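Local coordinates for conserved uncharacterized protein (predicted phosphoesterase COG0622) (Streptococcus pneumoniae, PDB 3CK2) that is of unknown function but probably acts as a metal-dependent phosphodiesterase of the calcineurin-like superfamily, with two manganese ions bound at its presumed active site, at residues A[19-30]-A[44-54]; A[33-41]-A[73-84]. One frame throughout, in Å; residues are numbered along the deposited sequence.

Contact 1: A[19-30]-A[44-54]; sequences SLIVEEVRDRYV and LRPDSPLWEGI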
loop_
_atom_site.group_PDB
_atom_site.type_symbol
_atom_site.label_atom_id
_atom_site.label_comp_id
_atom_site.label_asym_id
_atom_site.label_seq_id
_atom_site.Cartn_x
_atom_site.Cartn_y
_atom_site.Cartn_z
ATOM N N SER A 19 -14.587 -5.300 7.159
ATOM C CA SER A 19 -13.884 -6.547 7.082
ATOM C C SER A 19 -14.244 -7.346 5.823
ATOM O O SER A 19 -13.423 -8.110 5.345
ATOM C CB SER A 19 -14.142 -7.375 8.357
ATOM O OG SER A 19 -15.515 -7.534 8.572
ATOM N N LEU A 20 -15.446 -7.151 5.273
ATOM C CA LEU A 20 -15.837 -7.883 4.060
ATOM C C LEU A 20 -14.941 -7.463 2.917
ATOM O O LEU A 20 -14.557 -8.303 2.098
ATOM C CB LEU A 20 -17.301 -7.668 3.674
ATOM C CG LEU A 20 -18.451 -8.453 4.329
ATOM C CD1 LEU A 20 -19.783 -8.045 3.652
ATOM C CD2 LEU A 20 -18.321 -9.999 4.308
ATOM N N ILE A 21 -14.574 -6.179 2.855
ATOM C CA ILE A 21 -13.707 -5.741 1.734
ATOM C C ILE A 21 -12.280 -6.298 1.821
ATOM O O ILE A 21 -11.649 -6.625 0.812
ATOM C CB ILE A 21 -13.731 -4.185 1.456
ATOM C CG1 ILE A 21 -13.270 -3.930 0.009
ATOM C CG2 ILE A 21 -12.913 -3.371 2.445
ATOM C CD1 ILE A 21 -14.193 -4.506 -1.090
ATOM N N VAL A 22 -11.785 -6.400 3.036
ATOM C CA VAL A 22 -10.470 -6.974 3.301
ATOM C C VAL A 22 -10.431 -8.469 2.928
ATOM O O VAL A 22 -9.480 -8.930 2.289
ATOM C CB VAL A 22 -10.093 -6.721 4.781
ATOM C CG1 VAL A 22 -8.867 -7.556 5.196
ATOM C CG2 VAL A 22 -9.873 -5.234 4.970
ATOM N N GLU A 23 -11.468 -9.201 3.343
ATOM C CA GLU A 23 -11.647 -10.639 3.002
ATOM C C GLU A 23 -11.754 -10.854 1.481
ATOM O O GLU A 23 -11.167 -11.766 0.934
ATOM C CB GLU A 23 -12.910 -11.203 3.681
ATOM C CG GLU A 23 -13.147 -12.705 3.455
ATOM C CD GLU A 23 -14.421 -13.253 4.119
ATOM O OE1 GLU A 23 -15.336 -12.460 4.437
ATOM O OE2 GLU A 23 -14.531 -14.496 4.275
ATOM N N GLU A 24 -12.533 -10.002 0.827
ATOM C CA GLU A 24 -12.748 -10.079 -0.609
ATOM C C GLU A 24 -11.450 -9.889 -1.386
ATOM O O GLU A 24 -11.178 -10.634 -2.323
ATOM C CB GLU A 24 -13.764 -9.045 -1.054
ATOM C CG GLU A 24 -14.047 -9.189 -2.517
ATOM C CD GLU A 24 -15.222 -8.358 -3.011
ATOM O OE1 GLU A 24 -15.894 -7.682 -2.169
ATOM O OE2 GLU A 24 -15.442 -8.410 -4.251
ATOM N N VAL A 25 -10.658 -8.907 -0.984
ATOM C CA VAL A 25 -9.365 -8.622 -1.617
ATOM C C VAL A 25 -8.303 -9.709 -1.303
ATOM O O VAL A 25 -7.533 -10.119 -2.198
ATOM C CB VAL A 25 -8.859 -7.165 -1.228
ATOM C CG1 VAL A 25 -7.360 -6.969 -1.509
ATOM C CG2 VAL A 25 -9.730 -6.113 -1.909
ATOM N N ARG A 26 -8.278 -10.177 -0.050
ATOM C CA ARG A 26 -7.456 -11.325 0.322
ATOM C C ARG A 26 -7.757 -12.512 -0.605
ATOM O O ARG A 26 -6.853 -13.031 -1.293
ATOM C CB ARG A 26 -7.656 -11.768 1.791
ATOM C CG ARG A 26 -6.695 -12.966 2.137
ATOM C CD ARG A 26 -7.158 -14.008 3.168
ATOM N NE ARG A 26 -8.536 -14.457 2.994
ATOM C CZ ARG A 26 -9.291 -14.924 3.988
ATOM N NH1 ARG A 26 -8.781 -15.015 5.193
ATOM N NH2 ARG A 26 -10.557 -15.313 3.793
ATOM N N ASP A 27 -9.022 -12.928 -0.575
ATOM C CA ASP A 27 -9.514 -14.060 -1.319
ATOM C C ASP A 27 -9.233 -13.962 -2.819
ATOM O O ASP A 27 -8.926 -14.951 -3.473
ATOM C CB ASP A 27 -11.039 -14.201 -1.109
ATOM C CG ASP A 27 -11.409 -14.802 0.249
ATOM O OD1 ASP A 27 -10.495 -15.166 1.022
ATOM O OD2 ASP A 27 -12.622 -14.925 0.531
ATOM N N ARG A 28 -9.373 -12.775 -3.366
ATOM C CA ARG A 28 -9.192 -12.593 -4.800
ATOM C C ARG A 28 -7.737 -12.790 -5.219
ATOM O O ARG A 28 -7.439 -13.359 -6.283
ATOM C CB ARG A 28 -9.647 -11.189 -5.180
ATOM C CG ARG A 28 -9.683 -10.944 -6.655
ATOM C CD ARG A 28 -10.177 -9.557 -6.937
ATOM N NE ARG A 28 -10.104 -9.292 -8.364
ATOM C CZ ARG A 28 -11.001 -9.722 -9.251
ATOM N NH1 ARG A 28 -12.083 -10.409 -8.864
ATOM N NH2 ARG A 28 -10.822 -9.445 -10.533
ATOM N N TYR A 29 -6.831 -12.343 -4.360
ATOM C CA TYR A 29 -5.452 -12.150 -4.757
ATOM C C TYR A 29 -4.425 -13.049 -4.051
ATOM O O TYR A 29 -3.352 -13.326 -4.630
ATOM C CB TYR A 29 -5.077 -10.680 -4.559
ATOM C CG TYR A 29 -5.780 -9.722 -5.494
ATOM C CD1 TYR A 29 -5.478 -9.687 -6.867
ATOM C CD2 TYR A 29 -6.714 -8.797 -4.990
ATOM C CE1 TYR A 29 -6.133 -8.758 -7.716
ATOM C CE2 TYR A 29 -7.341 -7.863 -5.799
ATOM C CZ TYR A 29 -7.061 -7.836 -7.166
ATOM O OH TYR A 29 -7.731 -6.926 -7.950
ATOM N N VAL A 30 -4.699 -13.483 -2.813
ATOM C CA VAL A 30 -3.659 -14.256 -2.083
ATOM C C VAL A 30 -3.350 -15.541 -2.852
ATOM O O VAL A 30 -4.262 -16.264 -3.285
ATOM C CB VAL A 30 -3.981 -14.537 -0.601
ATOM C CG1 VAL A 30 -2.963 -15.567 0.001
ATOM C CG2 VAL A 30 -4.012 -13.214 0.185
ATOM N N LEU A 44 -9.496 -3.690 12.655
ATOM C CA LEU A 44 -9.648 -5.117 12.878
ATOM C C LEU A 44 -8.600 -5.578 13.884
ATOM O O LEU A 44 -7.619 -4.875 14.148
ATOM C CB LEU A 44 -9.502 -5.904 11.546
ATOM C CG LEU A 44 -10.394 -5.513 10.363
ATOM C CD1 LEU A 44 -10.163 -6.453 9.154
ATOM C CD2 LEU A 44 -11.894 -5.421 10.739
ATOM N N ARG A 45 -8.841 -6.760 14.437
ATOM C CA ARG A 45 -7.880 -7.460 15.278
ATOM C C ARG A 45 -6.710 -8.032 14.484
ATOM O O ARG A 45 -6.913 -8.525 13.371
ATOM C CB ARG A 45 -8.579 -8.571 16.012
ATOM C CG ARG A 45 -9.466 -8.027 17.085
ATOM C CD ARG A 45 -10.556 -8.978 17.452
ATOM N NE ARG A 45 -10.042 -10.164 18.116
ATOM C CZ ARG A 45 -9.577 -10.187 19.358
ATOM N NH1 ARG A 45 -9.503 -9.078 20.089
ATOM N NH2 ARG A 45 -9.165 -11.334 19.857
ATOM N N PRO A 46 -5.473 -7.865 15.010
ATOM C CA PRO A 46 -4.248 -8.426 14.396
ATOM C C PRO A 46 -4.252 -9.943 14.266
ATOM O O PRO A 46 -3.625 -10.464 13.382
ATOM C CB PRO A 46 -3.115 -7.988 15.342
ATOM C CG PRO A 46 -3.667 -6.874 16.137
ATOM C CD PRO A 46 -5.168 -7.018 16.175
ATOM N N ASP A 47 -4.989 -10.618 15.126
ATOM C CA ASP A 47 -5.156 -12.064 15.020
ATOM C C ASP A 47 -6.313 -12.483 14.115
ATOM O O ASP A 47 -6.590 -13.657 14.015
ATOM C CB ASP A 47 -5.311 -12.701 16.412
ATOM C CG ASP A 47 -6.576 -12.268 17.127
ATOM O OD1 ASP A 47 -7.458 -11.593 16.526
ATOM O OD2 ASP A 47 -6.699 -12.637 18.307
ATOM N N SER A 48 -6.978 -11.539 13.442
ATOM C CA SER A 48 -7.969 -11.916 12.433
ATOM C C SER A 48 -7.372 -12.864 11.384
ATOM O O SER A 48 -6.268 -12.628 10.858
ATOM C CB SER A 48 -8.552 -10.713 11.716
ATOM O OG SER A 48 -9.612 -11.113 10.867
ATOM N N PRO A 49 -8.109 -13.937 11.062
ATOM C CA PRO A 49 -7.665 -14.810 9.973
ATOM C C PRO A 49 -7.742 -14.169 8.602
ATOM O O PRO A 49 -7.198 -14.720 7.662
ATOM C CB PRO A 49 -8.596 -16.020 10.075
ATOM C CG PRO A 49 -9.791 -15.534 10.808
ATOM C CD PRO A 49 -9.361 -14.412 11.691
ATOM N N LEU A 50 -8.383 -13.004 8.499
ATOM C CA LEU A 50 -8.367 -12.178 7.284
ATOM C C LEU A 50 -6.966 -11.689 6.895
ATOM O O LEU A 50 -6.729 -11.325 5.735
ATOM C CB LEU A 50 -9.314 -10.980 7.458
ATOM C CG LEU A 50 -10.798 -11.354 7.702
ATOM C CD1 LEU A 50 -11.651 -10.070 7.827
ATOM C CD2 LEU A 50 -11.377 -12.339 6.623
ATOM N N TRP A 51 -6.027 -11.713 7.842
ATOM C CA TRP A 51 -4.680 -11.237 7.573
ATOM C C TRP A 51 -3.750 -12.301 7.020
ATOM O O TRP A 51 -2.581 -11.996 6.750
ATOM C CB TRP A 51 -4.045 -10.635 8.819
ATOM C CG TRP A 51 -4.737 -9.415 9.331
ATOM C CD1 TRP A 51 -5.195 -9.203 10.616
ATOM C CD2 TRP A 51 -5.104 -8.245 8.582
ATOM N NE1 TRP A 51 -5.794 -7.965 10.708
ATOM C CE2 TRP A 51 -5.739 -7.351 9.485
ATOM C CE3 TRP A 51 -4.949 -7.855 7.250
ATOM C CZ2 TRP A 51 -6.198 -6.096 9.093
ATOM C CZ3 TRP A 51 -5.409 -6.622 6.869
ATOM C CH2 TRP A 51 -6.034 -5.751 7.788
ATOM N N GLU A 52 -4.236 -13.528 6.883
ATOM C CA GLU A 52 -3.421 -14.612 6.321
ATOM C C GLU A 52 -3.156 -14.297 4.858
ATOM O O GLU A 52 -4.096 -14.108 4.083
ATOM C CB GLU A 52 -4.120 -15.984 6.410
ATOM C CG GLU A 52 -4.427 -16.494 7.807
ATOM C CD GLU A 52 -5.533 -17.540 7.804
ATOM O OE1 GLU A 52 -6.434 -17.476 6.939
ATOM O OE2 GLU A 52 -5.510 -18.420 8.675
ATOM N N GLY A 53 -1.874 -14.230 4.507
ATOM C CA GLY A 53 -1.409 -13.858 3.172
ATOM C C GLY A 53 -1.128 -12.361 2.970
ATOM O O GLY A 53 -0.587 -11.972 1.917
ATOM N N ILE A 54 -1.459 -11.531 3.974
ATOM C CA ILE A 54 -1.383 -10.073 3.850
ATOM C C ILE A 54 -0.312 -9.479 4.761
ATOM O O ILE A 54 -0.208 -9.885 5.908
ATOM C CB ILE A 54 -2.754 -9.387 4.180
ATOM C CG1 ILE A 54 -3.862 -9.901 3.248
ATOM C CG2 ILE A 54 -2.621 -7.856 4.097
ATOM C CD1 ILE A 54 -5.226 -9.354 3.600
#

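Contact 2: A[33-41]-A[73-84]; sequences VDAVFHNGD and TELGSTKIIQTH. With MN (manganese (II) ion), chain B.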
loop_
_atom_site.group_PDB
_atom_site.type_symbol
_atom_site.label_atom_id
_atom_site.label_comp_id
_atom_site.label_asym_id
_atom_site.label_seq_id
_atom_site.Cartn_x
_atom_site.Cartn_y
_atom_site.Cartn_z
ATOM N N VAL A 33 -0.812 -13.302 -6.652
ATOM C CA VAL A 33 0.122 -12.200 -6.869
ATOM C C VAL A 33 1.297 -12.461 -5.920
ATOM O O VAL A 33 1.217 -13.351 -5.043
ATOM C CB VAL A 33 -0.560 -10.811 -6.592
ATOM C CG1 VAL A 33 -1.668 -10.557 -7.582
ATOM C CG2 VAL A 33 -1.095 -10.735 -5.185
ATOM N N ASP A 34 2.384 -11.702 -6.053
ATOM C CA ASP A 34 3.540 -11.915 -5.168
ATOM C C ASP A 34 3.340 -11.485 -3.707
ATOM O O ASP A 34 3.924 -12.074 -2.826
ATOM C CB ASP A 34 4.783 -11.254 -5.756
ATOM C CG ASP A 34 5.132 -11.820 -7.092
ATOM O OD1 ASP A 34 6.020 -12.696 -7.156
ATOM O OD2 ASP A 34 4.462 -11.449 -8.064
ATOM N N ALA A 35 2.505 -10.480 -3.448
ATOM C CA ALA A 35 2.256 -10.021 -2.086
ATOM C C ALA A 35 1.028 -9.140 -2.078
ATOM O O ALA A 35 0.703 -8.509 -3.083
ATOM C CB ALA A 35 3.479 -9.253 -1.528
ATOM N N VAL A 36 0.341 -9.126 -0.924
ATOM C CA VAL A 36 -0.797 -8.281 -0.672
ATOM C C VAL A 36 -0.499 -7.472 0.571
ATOM O O VAL A 36 -0.151 -8.040 1.597
ATOM C CB VAL A 36 -2.125 -9.094 -0.541
ATOM C CG1 VAL A 36 -3.328 -8.147 -0.254
ATOM C CG2 VAL A 36 -2.374 -9.903 -1.811
ATOM N N PHE A 37 -0.661 -6.142 0.481
ATOM C CA PHE A 37 -0.346 -5.216 1.600
ATOM C C PHE A 37 -1.536 -4.402 2.095
ATOM O O PHE A 37 -2.344 -3.921 1.305
ATOM C CB PHE A 37 0.734 -4.207 1.176
ATOM C CG PHE A 37 1.996 -4.840 0.767
ATOM C CD1 PHE A 37 3.001 -5.034 1.687
ATOM C CD2 PHE A 37 2.180 -5.271 -0.541
ATOM C CE1 PHE A 37 4.177 -5.627 1.330
ATOM C CE2 PHE A 37 3.363 -5.891 -0.903
ATOM C CZ PHE A 37 4.368 -6.068 0.049
ATOM N N HIS A 38 -1.588 -4.169 3.397
ATOM C CA HIS A 38 -2.596 -3.279 3.971
ATOM C C HIS A 38 -1.832 -2.297 4.829
ATOM O O HIS A 38 -1.074 -2.709 5.668
ATOM C CB HIS A 38 -3.629 -4.071 4.768
ATOM C CG HIS A 38 -4.807 -3.274 5.204
ATOM N ND1 HIS A 38 -4.697 -2.144 5.987
ATOM C CD2 HIS A 38 -6.130 -3.469 5.007
ATOM C CE1 HIS A 38 -5.903 -1.661 6.214
ATOM N NE2 HIS A 38 -6.792 -2.435 5.614
ATOM N N ASN A 39 -1.997 -0.999 4.595
ATOM C CA ASN A 39 -1.142 0.011 5.220
ATOM C C ASN A 39 -1.743 0.642 6.490
ATOM O O ASN A 39 -1.288 1.685 6.965
ATOM C CB ASN A 39 -0.772 1.085 4.189
ATOM C CG ASN A 39 -0.065 0.519 2.966
ATOM O OD1 ASN A 39 0.502 -0.581 3.021
ATOM N ND2 ASN A 39 -0.081 1.287 1.845
ATOM N N GLY A 40 -2.776 -0.015 7.015
ATOM C CA GLY A 40 -3.320 0.271 8.326
ATOM C C GLY A 40 -4.644 1.005 8.362
ATOM O O GLY A 40 -5.254 1.348 7.340
ATOM N N ASP A 41 -5.059 1.269 9.593
ATOM C CA ASP A 41 -6.385 1.797 9.926
ATOM C C ASP A 41 -7.467 0.855 9.416
ATOM O O ASP A 41 -8.412 1.271 8.765
ATOM C CB ASP A 41 -6.541 3.195 9.363
ATOM C CG ASP A 41 -6.137 4.265 10.312
ATOM O OD1 ASP A 41 -5.584 3.963 11.372
ATOM O OD2 ASP A 41 -6.402 5.445 9.959
ATOM N N THR A 73 9.555 -5.869 3.541
ATOM C CA THR A 73 9.239 -7.053 2.792
ATOM C C THR A 73 10.175 -7.113 1.592
ATOM O O THR A 73 10.159 -6.266 0.747
ATOM C CB THR A 73 7.789 -7.061 2.348
ATOM O OG1 THR A 73 6.945 -6.986 3.479
ATOM C CG2 THR A 73 7.471 -8.305 1.674
ATOM N N GLU A 74 11.036 -8.106 1.559
ATOM C CA GLU A 74 11.970 -8.229 0.467
ATOM C C GLU A 74 11.388 -9.228 -0.460
ATOM O O GLU A 74 11.108 -10.335 -0.086
ATOM C CB GLU A 74 13.356 -8.620 0.929
ATOM C CG GLU A 74 13.752 -7.948 2.197
ATOM C CD GLU A 74 15.101 -7.303 2.160
ATOM O OE1 GLU A 74 15.518 -6.799 3.201
ATOM O OE2 GLU A 74 15.746 -7.295 1.111
ATOM N N LEU A 75 11.154 -8.793 -1.674
ATOM C CA LEU A 75 10.463 -9.601 -2.623
ATOM C C LEU A 75 11.427 -9.777 -3.746
ATOM O O LEU A 75 11.642 -8.869 -4.520
ATOM C CB LEU A 75 9.218 -8.861 -3.079
ATOM C CG LEU A 75 7.908 -9.586 -3.211
ATOM C CD1 LEU A 75 7.541 -10.280 -2.004
ATOM C CD2 LEU A 75 6.865 -8.633 -3.565
ATOM N N GLY A 76 12.052 -10.941 -3.800
ATOM C CA GLY A 76 13.188 -11.140 -4.661
ATOM C C GLY A 76 14.139 -9.987 -4.538
ATOM O O GLY A 76 14.620 -9.680 -3.481
ATOM N N SER A 77 14.380 -9.325 -5.643
ATOM C CA SER A 77 15.291 -8.190 -5.723
ATOM C C SER A 77 14.624 -6.852 -5.395
ATOM O O SER A 77 15.281 -5.807 -5.446
ATOM C CB SER A 77 15.914 -8.137 -7.117
ATOM O OG SER A 77 14.914 -7.823 -8.057
ATOM N N THR A 78 13.333 -6.889 -5.033
ATOM C CA THR A 78 12.557 -5.702 -4.702
ATOM C C THR A 78 12.342 -5.529 -3.199
ATOM O O THR A 78 11.597 -6.287 -2.590
ATOM C CB THR A 78 11.191 -5.788 -5.363
ATOM O OG1 THR A 78 11.380 -5.949 -6.766
ATOM C CG2 THR A 78 10.343 -4.526 -5.073
ATOM N N LYS A 79 12.979 -4.517 -2.611
ATOM C CA LYS A 79 12.776 -4.167 -1.202
ATOM C C LYS A 79 11.647 -3.132 -1.041
ATOM O O LYS A 79 11.752 -1.972 -1.494
ATOM C CB LYS A 79 14.054 -3.621 -0.600
ATOM C CG LYS A 79 13.940 -3.238 0.870
ATOM C CD LYS A 79 15.324 -2.894 1.436
ATOM C CE LYS A 79 15.277 -2.622 2.918
ATOM N NZ LYS A 79 16.628 -2.470 3.480
ATOM N N ILE A 80 10.584 -3.579 -0.378
ATOM C CA ILE A 80 9.411 -2.811 -0.137
ATOM C C ILE A 80 9.449 -2.463 1.370
ATOM O O ILE A 80 9.722 -3.324 2.215
ATOM C CB ILE A 80 8.144 -3.656 -0.508
ATOM C CG1 ILE A 80 8.229 -4.065 -1.998
ATOM C CG2 ILE A 80 6.846 -2.907 -0.159
ATOM C CD1 ILE A 80 7.216 -5.115 -2.492
ATOM N N ILE A 81 9.226 -1.186 1.682
ATOM C CA ILE A 81 9.035 -0.736 3.049
ATOM C C ILE A 81 7.609 -0.185 3.123
ATOM O O ILE A 81 7.036 0.214 2.125
ATOM C CB ILE A 81 10.152 0.250 3.547
ATOM C CG1 ILE A 81 10.039 1.650 2.926
ATOM C CG2 ILE A 81 11.565 -0.337 3.264
ATOM C CD1 ILE A 81 11.091 2.650 3.488
ATOM N N GLN A 82 7.057 -0.206 4.322
ATOM C CA GLN A 82 5.647 -0.044 4.548
ATOM C C GLN A 82 5.414 0.541 5.930
ATOM O O GLN A 82 5.935 0.040 6.934
ATOM C CB GLN A 82 5.005 -1.419 4.479
ATOM C CG GLN A 82 3.532 -1.442 4.508
ATOM C CD GLN A 82 2.969 -2.833 4.623
ATOM O OE1 GLN A 82 3.707 -3.818 4.834
ATOM N NE2 GLN A 82 1.648 -2.929 4.521
ATOM N N THR A 83 4.608 1.585 5.980
ATOM C CA THR A 83 4.241 2.221 7.246
ATOM C C THR A 83 2.912 2.905 7.037
ATOM O O THR A 83 2.516 3.128 5.895
ATOM C CB THR A 83 5.365 3.214 7.735
ATOM O OG1 THR A 83 5.176 3.515 9.110
ATOM C CG2 THR A 83 5.396 4.511 6.943
ATOM N N HIS A 84 2.191 3.217 8.113
ATOM C CA HIS A 84 0.954 3.996 7.959
ATOM C C HIS A 84 1.239 5.425 7.527
ATOM O O HIS A 84 0.727 5.880 6.522
ATOM C CB HIS A 84 0.107 3.958 9.218
ATOM C CG HIS A 84 -1.274 4.514 9.046
ATOM N ND1 HIS A 84 -2.212 3.929 8.219
ATOM C CD2 HIS A 84 -1.895 5.573 9.632
ATOM C CE1 HIS A 84 -3.354 4.599 8.310
ATOM N NE2 HIS A 84 -3.191 5.600 9.156
HETATM MN MN MN B . -7.473 6.392 8.264
HETATM O O HOH W 1 -8.593 7.697 9.647
HETATM O O HOH W 2 -6.048 8.052 8.506
#

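Contact 1: A[19-30]-A[44-54]
Leu50 drives its forked end into helix 19-29, one methyl to each of two successive turns. Leu50 CD2 lies 3.5 Å from Glu23 CB and also touches that residue's CG, while Leu50 CD1 rests 3.7 Å from Ser19 CB. With CG anti to the carbonyl carbon (chi1 -61°), Leu50 sends this fork across to the helix although its CB does not face it. Val22 supplies the buried part of the apolar contact: its CG1 meets Trp51 CZ3 at 4.0 Å and Leu50 CB at 4.1 Å. Leu44 lays CD2 against Ser19 CB, and at the other end Val30 packs its two methyls on Gly53.

The polar share falls to Arg26, whose chain bends at chi2 and chi3 over the 49-52 backbone. Its NE and NH2 both grip OD1 of Asp27, side-on and close to the guanidinium plane, which limits the group's rotation. Arg26 NH1 lies 2.9 Å from Pro49 O, in plane at the guanidinium edge. Glu52 OE1 sits well out of that plane, 3.8 Å from Arg26 NH1, in a long salt bridge of charges alone.

Within the loop, Ser48 OG accepts from Leu50 N in an ST turn just ahead of the 3-10 turn 49-51. The whole is the helix of a beta-alpha-beta crossover (strand 7-12, helix 19-29, strand 35-38) packed against the loop leading to strand 54-56, in the calcineurin-like fold.

Contact 2: A[33-41]-A[73-84]
His84 and Asn39 join the two segments at their metal-binding end. The His84 imidazole hands its ND1 hydrogen to Asn39 O over 2.7 Å, nearly straight at 160°, and the acceptor lies almost exactly in the ring plane. This bond fixes the rotation of the ring and leaves NE2 to one of the manganese ions; CG anti to the backbone N swings the ring across to the Asn39 carbonyl.

A second bond runs from Gln82 NE2 to Asn39 OD1, 3.0 Å long and in the plane of the acceptor carbonyl, with the two amides turned 75° apart. Gln82 reaches there on an extended chain. Gln82 OE1 comes to the edge of the Phe37 ring, 3.4 Å from CD1, and Thr73 OG1 meets the same ring near its plane. Phe37 CZ packs on Ile80 CD1 at 3.9 Å, and Leu75 CD2 spans Asp34 CB and Ala35 CB. His38 ND1 accepts from Gly40 N at 3.0 Å.

Outside the two segments, Gln82 NE2 has a further hydrogen-bond partner in Arg55, whose NE also bonds Thr73 OG1, while Tyr111 satisfies Asn39 ND2, Met61 N gives to Asp41 OD1 and Ser15 OG bonds His38 NE2. Asp41 OD2 binds manganese at 2.2 Å beside two waters in a site completed by Asp14, His16 and His115, and Asp41 also serves the second ion, shared with Asn60, His84 and His113.

The axes of strands 35-38 and 78-83 come within 8.9 Å, 25° from parallel, in different sheets facing each other. Leu110 of strand 108-110 joins Phe37 and Ile80 between them, while helix 95-103 covers the far side through Ile81 and Thr83.

How the contacts relate
The two contacts lie about 15 Å apart, centre to centre, and meet on strand 35-38. Helix 19-29 of contact 1 comes just before that strand in the chain, loop 44-54 leaves it for strand 54-56, and segment 73-84 follows, so the segments alternate along the chain. Contact 1 packs on one face of the six-stranded sheet, over strands 7-12 and 35-38, whereas contact 2 joins its other face to the five-stranded sheet, giving the layered core of the calcineurin-like domain. They touch where Trp51 CH2 lies 3.6 Å from His38 CD2 and Ile54 CG2 lies 3.5 Å from Val36 O. Contact 2 reaches the manganese pair directly; contact 1 packs behind it, with the Trp51 side chain about 12 Å from a manganese ion.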